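Local coordinates for protein WYL1 (Ruminococcus sp., PDB 6OAW) that is an accessory protein with a WYL domain that modulates a Type VI-D CRISPR-Cas system, probably by acting on its RNA-guided effector, at residues F58-S61 with I62-A66; E97-D100 with S101-D104; Y152-V156 with Y157-L161; E179-R182 with L183-D187; P349-Q352 with V353-F357. All blocks are in the same frame, centred on the assembly; numbering follows the deposited sequence.

Interaction 1. Residues F58-S61 with I62-A66; sequences FLTS and IFDSA
Phe58 and Ile62 meet one turn apart in the first half of helix 55-71, a local i to i+4 contact in a largely buried stretch of the helical part of the chain. The aromatic ring and the isoleucine branch cross obliquely: the CD1 methyl of Ile62 comes to 3.8 Å from CE2 of Phe58. Phe58 holds its CG anti to the backbone N (chi1 -171°), which swings the ring forward along the helix to where that methyl arrives. Beneath this pair the helical ladder is regular. Ile62 N donates to Phe58 O at 3.1 Å, and Phe63 N and Asp64 N follow with bonds to the carbonyls of Leu59 and Thr60.

On another side of the helix, Thr60 and Asp64 lie side by side and point the same way, with the Thr60 methyl CG2 3.7 Å from Asp64 OD2. This is contact with a methyl and not a polar bond; the Thr60 hydroxyl turns back along the helix to the carbonyl of Ser56. Ser65 N donates to Ser61 O at 3.0 Å, while the Ser65 hydroxyl probably bonds Leu183 O of helix 177-184.

The side chains fan out to several neighbours. Phe58 packs on helix 30-44 through Asp39, Lys40 and Phe43, and Leu59 on strand 131-136 through Val133 and Leu135. Ile62 and Phe63 face helix 161-172, where the hydroxyl of Tyr169 also bonds Leu59 O, and Phe63 sets its ring edge-to-face with Phe90 and touches helix 139-145, so that helix 55-71 packs among four helices and a strand.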
# COMPACT_ATOMS: atom_id res chain seq x y z
N PHE B 58 -19.31 13.10 1.88
CA PHE B 58 -18.04 12.49 1.43
C PHE B 58 -18.25 10.96 1.35
O PHE B 58 -17.88 10.35 0.34
CB PHE B 58 -16.89 12.94 2.33
CG PHE B 58 -15.55 12.54 1.81
CD1 PHE B 58 -14.98 13.21 0.74
CD2 PHE B 58 -14.86 11.46 2.34
CE1 PHE B 58 -13.76 12.81 0.21
CE2 PHE B 58 -13.64 11.08 1.82
CZ PHE B 58 -13.08 11.77 0.77
N LEU B 59 -18.86 10.35 2.38
CA LEU B 59 -19.11 8.89 2.41
C LEU B 59 -20.09 8.54 1.29
O LEU B 59 -19.96 7.45 0.70
CB LEU B 59 -19.67 8.47 3.77
CG LEU B 59 -18.70 8.53 4.95
CD1 LEU B 59 -19.42 8.31 6.25
CD2 LEU B 59 -17.57 7.54 4.79
N THR B 60 -21.02 9.44 1.00
CA THR B 60 -22.04 9.25 -0.05
C THR B 60 -21.38 9.27 -1.43
O THR B 60 -21.76 8.41 -2.26
CB THR B 60 -23.20 10.23 0.14
OG1 THR B 60 -23.78 9.86 1.39
CG2 THR B 60 -24.21 10.14 -0.98
N SER B 61 -20.46 10.19 -1.69
CA SER B 61 -19.68 10.26 -2.96
C SER B 61 -18.94 8.95 -3.16
O SER B 61 -18.92 8.45 -4.30
CB SER B 61 -18.70 11.40 -2.94
OG SER B 61 -19.37 12.63 -2.92
N ILE B 62 -18.29 8.44 -2.12
CA ILE B 62 -17.50 7.18 -2.21
C ILE B 62 -18.47 6.07 -2.60
O ILE B 62 -18.19 5.36 -3.59
CB ILE B 62 -16.78 6.88 -0.89
CG1 ILE B 62 -15.70 7.92 -0.60
CG2 ILE B 62 -16.20 5.46 -0.92
CD1 ILE B 62 -15.08 7.78 0.77
N PHE B 63 -19.56 5.93 -1.84
CA PHE B 63 -20.60 4.92 -2.09
C PHE B 63 -21.10 5.07 -3.53
O PHE B 63 -21.11 4.04 -4.20
CB PHE B 63 -21.74 4.99 -1.08
CG PHE B 63 -22.73 3.89 -1.28
CD1 PHE B 63 -23.72 4.00 -2.24
CD2 PHE B 63 -22.60 2.70 -0.58
CE1 PHE B 63 -24.57 2.95 -2.50
CE2 PHE B 63 -23.48 1.65 -0.81
CZ PHE B 63 -24.46 1.78 -1.77
N ASP B 64 -21.44 6.27 -4.00
CA ASP B 64 -22.09 6.49 -5.31
C ASP B 64 -21.13 6.06 -6.42
O ASP B 64 -21.56 5.32 -7.37
CB ASP B 64 -22.53 7.94 -5.51
CG ASP B 64 -23.78 8.31 -4.72
OD1 ASP B 64 -24.42 7.40 -4.19
OD2 ASP B 64 -24.08 9.51 -4.63
N SER B 65 -19.88 6.48 -6.32
CA SER B 65 -18.85 6.13 -7.32
C SER B 65 -18.64 4.62 -7.37
O SER B 65 -18.66 4.06 -8.49
CB SER B 65 -17.59 6.87 -7.01
OG SER B 65 -17.85 8.24 -7.22
N ALA B 66 -18.39 3.98 -6.23
CA ALA B 66 -18.07 2.54 -6.17
C ALA B 66 -19.28 1.75 -6.70
O ALA B 66 -19.07 0.77 -7.42
CB ALA B 66 -17.73 2.15 -4.75

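Interaction 2. Residues E97-D100 with S101-D104; sequences EIDD and SLDD
Asp99 turns its carboxylate toward Ser101, which meets it twice through a single oxygen. With CG anti to the backbone N (chi1 174°), the Asp99 side chain reaches forward to the serine two residues on. Ser101 OG donates to Asp99 OD1 at 2.6 Å, arriving on the syn side and only 18° out of the carboxylate plane. Ser101 N reaches Asp99 OD1 at 2.9 Å but from well above that plane, and both donors stand on the same face of it. A side-chain acceptor binding the backbone N two residues ahead is the Asx turn, here superposed on a type I beta turn from Asp99 to Leu102. The turn is closed by Leu102 N to Asp99 O at 3.3 Å.

Leu102 crosses the side chains of both Ile98 and Asp99 at about a right angle. Its CD1 methyl lies 3.9 Å from Asp99 CB and 4.1 Å from Ile98 CG2, an apolar patch beneath the polar turn. Ile98 continues this patch onto helix 104-122 through Ile110, Lys111 and Leu114. Cutting Leu102 back to an alanine takes away CD1 and is likely to leave Ile98 CG2 and Asp99 CB without this cover.

The loop joins helix 92-96 to helix 104-122, whose start is capped by the Asp103 side chain. Three donors from Ser101 and Leu102 thus converge on Asp99, two of them on one carboxylate oxygen, which probably favours the charged form of this aspartate at an exposed turn.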
# COMPACT_ATOMS: atom_id res chain seq x y z
N GLU B 97 -18.60 -10.95 -13.67
CA GLU B 97 -17.24 -11.32 -14.10
C GLU B 97 -17.16 -12.83 -14.37
O GLU B 97 -16.27 -13.24 -15.08
CB GLU B 97 -16.24 -10.91 -13.02
CG GLU B 97 -14.80 -11.17 -13.37
CD GLU B 97 -13.83 -10.74 -12.29
OE1 GLU B 97 -14.00 -11.16 -11.13
OE2 GLU B 97 -12.90 -9.99 -12.60
N ILE B 98 -18.03 -13.64 -13.79
CA ILE B 98 -17.99 -15.11 -14.00
C ILE B 98 -17.99 -15.42 -15.51
O ILE B 98 -18.84 -14.90 -16.25
CB ILE B 98 -19.14 -15.79 -13.26
CG1 ILE B 98 -19.03 -15.57 -11.75
CG2 ILE B 98 -19.21 -17.29 -13.63
CD1 ILE B 98 -20.28 -16.03 -10.99
N ASP B 99 -17.05 -16.24 -15.95
CA ASP B 99 -16.92 -16.70 -17.36
C ASP B 99 -18.32 -16.90 -17.98
O ASP B 99 -19.07 -17.84 -17.63
CB ASP B 99 -16.02 -17.93 -17.38
CG ASP B 99 -15.91 -18.60 -18.73
OD1 ASP B 99 -16.40 -17.99 -19.70
OD2 ASP B 99 -15.41 -19.76 -18.76
N ASP B 100 -18.63 -16.03 -18.93
CA ASP B 100 -19.91 -15.97 -19.67
C ASP B 100 -20.14 -17.27 -20.46
O ASP B 100 -21.32 -17.58 -20.71
CB ASP B 100 -19.87 -14.75 -20.58
CG ASP B 100 -21.15 -14.43 -21.29
OD1 ASP B 100 -22.23 -14.88 -20.82
OD2 ASP B 100 -21.05 -13.72 -22.31
N SER B 101 -19.09 -18.00 -20.84
CA SER B 101 -19.18 -19.20 -21.72
C SER B 101 -19.69 -20.43 -20.95
O SER B 101 -19.99 -21.43 -21.61
CB SER B 101 -17.86 -19.47 -22.38
OG SER B 101 -16.88 -19.89 -21.44
N LEU B 102 -19.77 -20.39 -19.61
CA LEU B 102 -20.20 -21.54 -18.77
C LEU B 102 -21.69 -21.83 -18.95
O LEU B 102 -22.42 -20.90 -19.21
CB LEU B 102 -19.87 -21.25 -17.30
CG LEU B 102 -18.39 -21.33 -16.95
CD1 LEU B 102 -18.14 -20.70 -15.56
CD2 LEU B 102 -17.89 -22.77 -17.01
N ASP B 103 -22.11 -23.09 -18.80
CA ASP B 103 -23.56 -23.47 -18.70
C ASP B 103 -24.19 -22.80 -17.45
O ASP B 103 -23.48 -22.36 -16.56
CB ASP B 103 -23.77 -24.98 -18.63
CG ASP B 103 -23.04 -25.63 -17.46
OD1 ASP B 103 -21.82 -25.72 -17.52
OD2 ASP B 103 -23.67 -25.95 -16.48
N ASP B 104 -25.51 -22.68 -17.42
CA ASP B 104 -26.24 -22.00 -16.31
C ASP B 104 -26.00 -22.72 -14.98
O ASP B 104 -25.79 -22.02 -13.98
CB ASP B 104 -27.72 -21.84 -16.66
CG ASP B 104 -27.93 -20.73 -17.69
OD1 ASP B 104 -26.95 -20.03 -18.01
OD2 ASP B 104 -29.07 -20.59 -18.19

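Interaction 3. Residues Y152-V156 with Y157-L161; sequences YENKV and YSLTL
Val156 and Tyr157, neighbours in sequence, lie side by side and point the same way, so that the valine methyl CG1 sits squarely over the centre of the tyrosine ring. CG1 is 3.8 Å from the ring centroid and just 6° off the ring normal, a CH-pi contact between consecutive residues. The valine owes this to its first torsion: CG1 is anti to the backbone N (chi1 165°), beside the carbonyl carbon that leads into Tyr157. Glu153 O lies 3.2 Å from Tyr157 CD2 and accepts Tyr157 N at 2.9 Å; Glu153 CB is farther, 4.2 Å from Tyr157 CD2.

Here helix 151-156 ends in a Schellman motif. Leu159 N returns to Asn154 O at 2.7 Å, Ser158 N makes a weak bond to Lys155 O, and Ser158, with positive phi, is the C-prime residue. A type I' turn from Tyr157 to Thr160 follows, in which Thr160 OG1 bonds Ser158 O at 2.8 Å. Outside the backbone bonds, the CD2 methyl of Leu159 comes across Asn154 at about a right angle, 3.6 Å from OD1.

The Tyr157 hydroxyl bonds the carbonyl of Ala89, and its ring meets Phe164 of helix 161-172. With a serine in place of Tyr157, the Val156 methyl would probably lose its aromatic face and Ala89 O its hydroxyl partner. Val156 also packs on Ile115 and Leu118 of helix 104-122.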
# COMPACT_ATOMS: atom_id res chain seq x y z
N TYR B 152 -27.32 -9.04 -4.88
CA TYR B 152 -26.25 -9.93 -4.37
C TYR B 152 -25.67 -9.37 -3.06
O TYR B 152 -25.24 -10.16 -2.22
CB TYR B 152 -25.18 -10.15 -5.44
CG TYR B 152 -25.71 -10.90 -6.64
CD1 TYR B 152 -26.02 -12.24 -6.56
CD2 TYR B 152 -25.94 -10.24 -7.83
CE1 TYR B 152 -26.52 -12.93 -7.67
CE2 TYR B 152 -26.47 -10.90 -8.93
CZ TYR B 152 -26.75 -12.25 -8.85
OH TYR B 152 -27.24 -12.86 -9.98
N GLU B 153 -25.65 -8.04 -2.90
CA GLU B 153 -25.17 -7.39 -1.66
C GLU B 153 -26.11 -7.78 -0.51
O GLU B 153 -25.62 -8.15 0.57
CB GLU B 153 -25.04 -5.88 -1.88
CG GLU B 153 -23.90 -5.50 -2.80
CD GLU B 153 -24.17 -5.57 -4.30
OE1 GLU B 153 -25.36 -5.75 -4.67
OE2 GLU B 153 -23.20 -5.42 -5.12
N ASN B 154 -27.41 -7.76 -0.75
CA ASN B 154 -28.45 -8.14 0.25
C ASN B 154 -28.19 -9.57 0.76
O ASN B 154 -28.36 -9.81 1.98
CB ASN B 154 -29.86 -7.95 -0.32
CG ASN B 154 -30.33 -6.52 -0.20
OD1 ASN B 154 -30.53 -6.04 0.91
ND2 ASN B 154 -30.50 -5.83 -1.31
N LYS B 155 -27.76 -10.47 -0.12
CA LYS B 155 -27.48 -11.89 0.22
C LYS B 155 -26.15 -11.99 0.97
O LYS B 155 -26.12 -12.65 2.02
CB LYS B 155 -27.46 -12.75 -1.04
CG LYS B 155 -28.83 -13.12 -1.63
CD LYS B 155 -28.67 -14.00 -2.86
CE LYS B 155 -29.96 -14.20 -3.64
NZ LYS B 155 -30.42 -15.60 -3.55
N VAL B 156 -25.10 -11.35 0.46
CA VAL B 156 -23.74 -11.41 1.08
C VAL B 156 -23.78 -10.83 2.50
O VAL B 156 -23.12 -11.42 3.39
CB VAL B 156 -22.69 -10.70 0.21
CG1 VAL B 156 -21.40 -10.44 1.00
CG2 VAL B 156 -22.38 -11.54 -1.04
N TYR B 157 -24.50 -9.73 2.70
CA TYR B 157 -24.48 -8.98 3.99
C TYR B 157 -25.75 -9.30 4.80
O TYR B 157 -26.00 -8.60 5.80
CB TYR B 157 -24.27 -7.49 3.71
CG TYR B 157 -22.98 -7.19 2.97
CD1 TYR B 157 -21.75 -7.43 3.56
CD2 TYR B 157 -23.00 -6.68 1.69
CE1 TYR B 157 -20.56 -7.17 2.90
CE2 TYR B 157 -21.82 -6.43 1.00
CZ TYR B 157 -20.60 -6.66 1.61
OH TYR B 157 -19.44 -6.42 0.95
N SER B 158 -26.49 -10.36 4.42
CA SER B 158 -27.74 -10.83 5.07
C SER B 158 -28.64 -9.63 5.43
O SER B 158 -28.96 -9.48 6.61
CB SER B 158 -27.42 -11.65 6.30
OG SER B 158 -26.52 -12.70 5.96
N LEU B 159 -28.96 -8.78 4.45
CA LEU B 159 -29.93 -7.64 4.59
C LEU B 159 -29.49 -6.65 5.68
O LEU B 159 -30.34 -5.84 6.09
CB LEU B 159 -31.31 -8.22 4.91
CG LEU B 159 -31.83 -9.26 3.92
CD1 LEU B 159 -32.94 -10.12 4.51
CD2 LEU B 159 -32.31 -8.60 2.64
N THR B 160 -28.23 -6.65 6.13
CA THR B 160 -27.78 -5.81 7.27
C THR B 160 -26.98 -4.62 6.77
O THR B 160 -25.78 -4.80 6.47
CB THR B 160 -26.98 -6.64 8.27
OG1 THR B 160 -27.71 -7.84 8.53
CG2 THR B 160 -26.72 -5.87 9.55
N LEU B 161 -27.60 -3.45 6.68
CA LEU B 161 -26.96 -2.22 6.14
C LEU B 161 -25.63 -1.93 6.85
O LEU B 161 -24.62 -1.62 6.14
CB LEU B 161 -27.92 -1.04 6.28
CG LEU B 161 -27.47 0.25 5.60
CD1 LEU B 161 -27.01 0.00 4.17
CD2 LEU B 161 -28.59 1.29 5.63

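Interaction 4. Residues E179-R182 with L183-D187; sequences ERER and LIFAD
Leu183, Arg182 and Glu181 have the most surface buried here, and each does so differently. Leu183 lays its CB 3.5 Å from Arg180 O. Its CG, anti to its own carbonyl carbon (chi1 -74°), is thereby turned back to 4.0 Å from Glu179 O, to which Leu183 N gives a weak bond. Arg182 bends its chain at chi3 and sets one guanidinium face over Glu179 CA, offset toward its rim. Its NE is bonded to Gly83 O and its NH1 to Asn237 OD1. Glu181 approaches Phe185 obliquely, and its CG stands 3.9 Å from Phe185 CD2. Carboxylate and ring planes are 89° apart, almost perpendicular. The ring edge also receives Glu181 O, which lies in the ring plane 3.5 Å from Phe185 CD2.

This is the junction of helix 177-184 with helix 186-199: Phe185 is both the first residue to leave helical torsions and the N-cap position of the next helix. The last bonds of the first helix are Ile184 N to Arg180 O at 3.1 Å and Phe185 N to Glu181 O at 3.0 Å.

The carboxylate of Glu181 bonds Asn237 ND2, so Glu181 and Arg182 grip the two ends of one amide on strand 237-243. Arg180 forms salt bridges to Asp39 and Asp177, while Ile184 packs on Phe43 of helix 30-44 and on Tyr172 of helix 161-172.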
# COMPACT_ATOMS: atom_id res chain seq x y z
N GLU B 179 -6.13 5.01 -6.45
CA GLU B 179 -7.45 4.36 -6.56
C GLU B 179 -8.47 5.18 -5.77
O GLU B 179 -9.53 5.46 -6.33
CB GLU B 179 -7.42 2.90 -6.09
CG GLU B 179 -6.90 1.95 -7.16
CD GLU B 179 -6.46 0.60 -6.60
OE1 GLU B 179 -6.03 0.52 -5.42
OE2 GLU B 179 -6.61 -0.39 -7.34
N ARG B 180 -8.16 5.58 -4.54
CA ARG B 180 -9.13 6.33 -3.71
C ARG B 180 -9.48 7.63 -4.42
O ARG B 180 -10.66 7.99 -4.42
CB ARG B 180 -8.61 6.56 -2.29
CG ARG B 180 -8.44 5.26 -1.52
CD ARG B 180 -8.17 5.44 -0.05
NE ARG B 180 -7.30 6.56 0.26
CZ ARG B 180 -5.97 6.56 0.27
NH1 ARG B 180 -5.28 5.47 -0.04
NH2 ARG B 180 -5.33 7.68 0.56
N GLU B 181 -8.49 8.25 -5.05
CA GLU B 181 -8.67 9.55 -5.74
C GLU B 181 -9.64 9.39 -6.92
O GLU B 181 -10.43 10.31 -7.18
CB GLU B 181 -7.30 10.10 -6.16
CG GLU B 181 -7.37 11.54 -6.59
CD GLU B 181 -6.15 12.03 -7.35
OE1 GLU B 181 -5.80 11.42 -8.41
OE2 GLU B 181 -5.55 12.99 -6.84
N ARG B 182 -9.63 8.24 -7.60
CA ARG B 182 -10.49 8.03 -8.79
C ARG B 182 -11.94 7.85 -8.34
O ARG B 182 -12.82 8.29 -9.05
CB ARG B 182 -10.01 6.88 -9.66
CG ARG B 182 -8.60 7.08 -10.20
CD ARG B 182 -8.39 6.37 -11.52
NE ARG B 182 -8.23 4.93 -11.34
CZ ARG B 182 -7.12 4.34 -10.89
NH1 ARG B 182 -6.08 5.06 -10.55
NH2 ARG B 182 -7.07 3.03 -10.77
N LEU B 183 -12.18 7.25 -7.18
CA LEU B 183 -13.54 7.19 -6.59
C LEU B 183 -14.01 8.60 -6.24
O LEU B 183 -15.16 8.95 -6.60
CB LEU B 183 -13.53 6.29 -5.35
CG LEU B 183 -13.42 4.80 -5.64
CD1 LEU B 183 -13.30 4.01 -4.34
CD2 LEU B 183 -14.62 4.32 -6.45
N ILE B 184 -13.16 9.41 -5.62
CA ILE B 184 -13.57 10.78 -5.15
C ILE B 184 -13.88 11.66 -6.36
O ILE B 184 -14.79 12.48 -6.24
CB ILE B 184 -12.47 11.41 -4.28
CG1 ILE B 184 -12.18 10.57 -3.04
CG2 ILE B 184 -12.80 12.85 -3.93
CD1 ILE B 184 -10.92 11.04 -2.31
N PHE B 185 -13.12 11.55 -7.45
CA PHE B 185 -13.22 12.45 -8.62
C PHE B 185 -13.86 11.69 -9.79
O PHE B 185 -13.57 12.00 -10.97
CB PHE B 185 -11.85 13.04 -8.96
CG PHE B 185 -11.42 14.12 -8.00
CD1 PHE B 185 -11.89 15.42 -8.14
CD2 PHE B 185 -10.53 13.84 -6.98
CE1 PHE B 185 -11.48 16.42 -7.27
CE2 PHE B 185 -10.13 14.83 -6.09
CZ PHE B 185 -10.62 16.12 -6.23
N ALA B 186 -14.69 10.70 -9.47
CA ALA B 186 -15.34 9.83 -10.47
C ALA B 186 -16.08 10.67 -11.50
O ALA B 186 -16.03 10.32 -12.70
CB ALA B 186 -16.27 8.88 -9.79
N ASP B 187 -16.75 11.74 -11.07
CA ASP B 187 -17.60 12.59 -11.95
C ASP B 187 -16.68 13.18 -13.03
O ASP B 187 -17.04 13.06 -14.21
CB ASP B 187 -18.44 13.60 -11.15
CG ASP B 187 -19.56 13.03 -10.27
OD1 ASP B 187 -19.78 11.79 -10.26
OD2 ASP B 187 -20.23 13.83 -9.59

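Interaction 5. Residues P349-Q352 with V353-F357; sequences PPIQ and VKYYF
Ile351 and Tyr355 form the tight part of this contact, one turn apart on helix 350-357, lying side by side and pointing the same way. The isoleucine passes over a face of the ring: its CG1 is 3.9 Å from the ring centroid, 24° off the normal, in a CH-pi contact. Its CD1 methyl runs on to 3.4 Å from Tyr355 OH. CG1 is anti to the backbone N (chi1 -174°), which directs that branch along the helix toward the ring. Ile351 O also faces the ring, 3.4 Å above its plane and offset toward the rim, while accepting Tyr355 N at 2.9 Å.

Toward Lys354 the packing is looser. The lysine chain, bent at chi2 and chi3, comes no closer to the Ile351 side chain than 4.3 Å, from NZ to CG1. Tyr355 and Ile351 are both partly exposed, whereas Val353 on another flank is buried against Val312 and Ser310 of strand 310-314.

At the helix start, Pro349 is the N-cap residue, and its carbonyl accepts from both Gln352 N and Val353 N, the latter at 3.3 Å. Pro350, lacking an N-H, suits a first turn where that donor would have no helical acceptor. Chemically, Ile351 thus serves Tyr355 twice, its carbonyl taking the backbone N-H and its CH groups covering the ring, while the Lys354 charge is met by Glu375 of helix 370-389.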
# COMPACT_ATOMS: atom_id res chain seq x y z
N PRO B 349 14.06 17.25 -16.05
CA PRO B 349 13.80 18.62 -15.61
C PRO B 349 14.56 18.96 -14.33
O PRO B 349 14.69 18.14 -13.42
CB PRO B 349 12.29 18.63 -15.41
CG PRO B 349 11.78 17.58 -16.39
CD PRO B 349 12.84 16.50 -16.38
N PRO B 350 15.17 20.16 -14.25
CA PRO B 350 15.95 20.55 -13.07
C PRO B 350 15.23 20.33 -11.73
O PRO B 350 15.87 20.01 -10.72
CB PRO B 350 16.20 22.06 -13.30
CG PRO B 350 16.13 22.25 -14.80
CD PRO B 350 15.20 21.18 -15.32
N ILE B 351 13.92 20.53 -11.71
CA ILE B 351 13.12 20.40 -10.45
C ILE B 351 13.18 18.94 -9.95
O ILE B 351 13.31 18.76 -8.70
CB ILE B 351 11.68 20.91 -10.60
CG1 ILE B 351 10.98 20.86 -9.23
CG2 ILE B 351 10.92 20.11 -11.63
CD1 ILE B 351 9.67 21.58 -9.19
N GLN B 352 13.16 17.95 -10.87
CA GLN B 352 13.19 16.51 -10.51
C GLN B 352 14.59 16.16 -10.02
O GLN B 352 14.71 15.41 -9.05
CB GLN B 352 12.81 15.64 -11.70
CG GLN B 352 12.83 14.15 -11.40
CD GLN B 352 12.48 13.38 -12.66
OE1 GLN B 352 12.04 13.95 -13.65
NE2 GLN B 352 12.74 12.08 -12.63
N VAL B 353 15.63 16.71 -10.65
CA VAL B 353 17.04 16.51 -10.18
C VAL B 353 17.14 16.97 -8.72
O VAL B 353 17.67 16.22 -7.88
CB VAL B 353 18.05 17.24 -11.09
CG1 VAL B 353 19.48 16.91 -10.71
CG2 VAL B 353 17.82 16.87 -12.54
N LYS B 354 16.65 18.17 -8.44
CA LYS B 354 16.65 18.80 -7.09
C LYS B 354 15.90 17.91 -6.09
O LYS B 354 16.44 17.61 -4.99
CB LYS B 354 15.92 20.14 -7.24
CG LYS B 354 16.49 21.35 -6.56
CD LYS B 354 15.42 22.21 -5.94
CE LYS B 354 14.45 22.82 -6.92
NZ LYS B 354 13.16 23.12 -6.26
N TYR B 355 14.69 17.46 -6.44
CA TYR B 355 13.88 16.58 -5.55
C TYR B 355 14.60 15.24 -5.35
O TYR B 355 14.38 14.60 -4.33
CB TYR B 355 12.45 16.33 -6.04
CG TYR B 355 11.52 17.52 -6.05
CD1 TYR B 355 11.79 18.66 -5.31
CD2 TYR B 355 10.34 17.48 -6.77
CE1 TYR B 355 10.91 19.73 -5.29
CE2 TYR B 355 9.46 18.55 -6.77
CZ TYR B 355 9.75 19.67 -6.03
OH TYR B 355 8.87 20.72 -6.01
N TYR B 356 15.49 14.84 -6.25
CA TYR B 356 16.21 13.56 -6.08
C TYR B 356 17.46 13.72 -5.21
O TYR B 356 17.71 12.87 -4.32
CB TYR B 356 16.62 12.96 -7.41
CG TYR B 356 17.17 11.58 -7.29
CD1 TYR B 356 16.34 10.51 -6.99
CD2 TYR B 356 18.53 11.33 -7.39
CE1 TYR B 356 16.85 9.23 -6.88
CE2 TYR B 356 19.05 10.06 -7.24
CZ TYR B 356 18.20 9.00 -7.00
OH TYR B 356 18.70 7.72 -6.88
N PHE B 357 18.27 14.75 -5.50
CA PHE B 357 19.60 14.89 -4.87
C PHE B 357 19.53 15.75 -3.60
O PHE B 357 20.56 15.85 -2.93
CB PHE B 357 20.60 15.38 -5.90
CG PHE B 357 20.95 14.34 -6.93
CD1 PHE B 357 21.63 13.20 -6.56
CD2 PHE B 357 20.63 14.53 -8.27
CE1 PHE B 357 21.98 12.27 -7.53
CE2 PHE B 357 20.95 13.58 -9.22
CZ PHE B 357 21.64 12.46 -8.85

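How the interactions relate
Interactions 1 and 4 are the one pair in direct contact: their centres lie 9 Å apart, and Phe58 CZ packs 3.8 Å from Ile184 CD1. Interaction 3 stands on the same side of the chain's centre as interaction 1, about 6 Å away at the nearest atoms, with Phe63 and Tyr157 both packed on helix 161-172. Interaction 2 lies at the edge, its nearest atoms about 8 Å from interaction 3; both pack on helix 104-122. Interaction 5 is remote, about 51 Å between centres from interactions 2 and 3, on the opposite side of the chain's centre, and interaction 4, about 29 Å away between centres, lies nearest it.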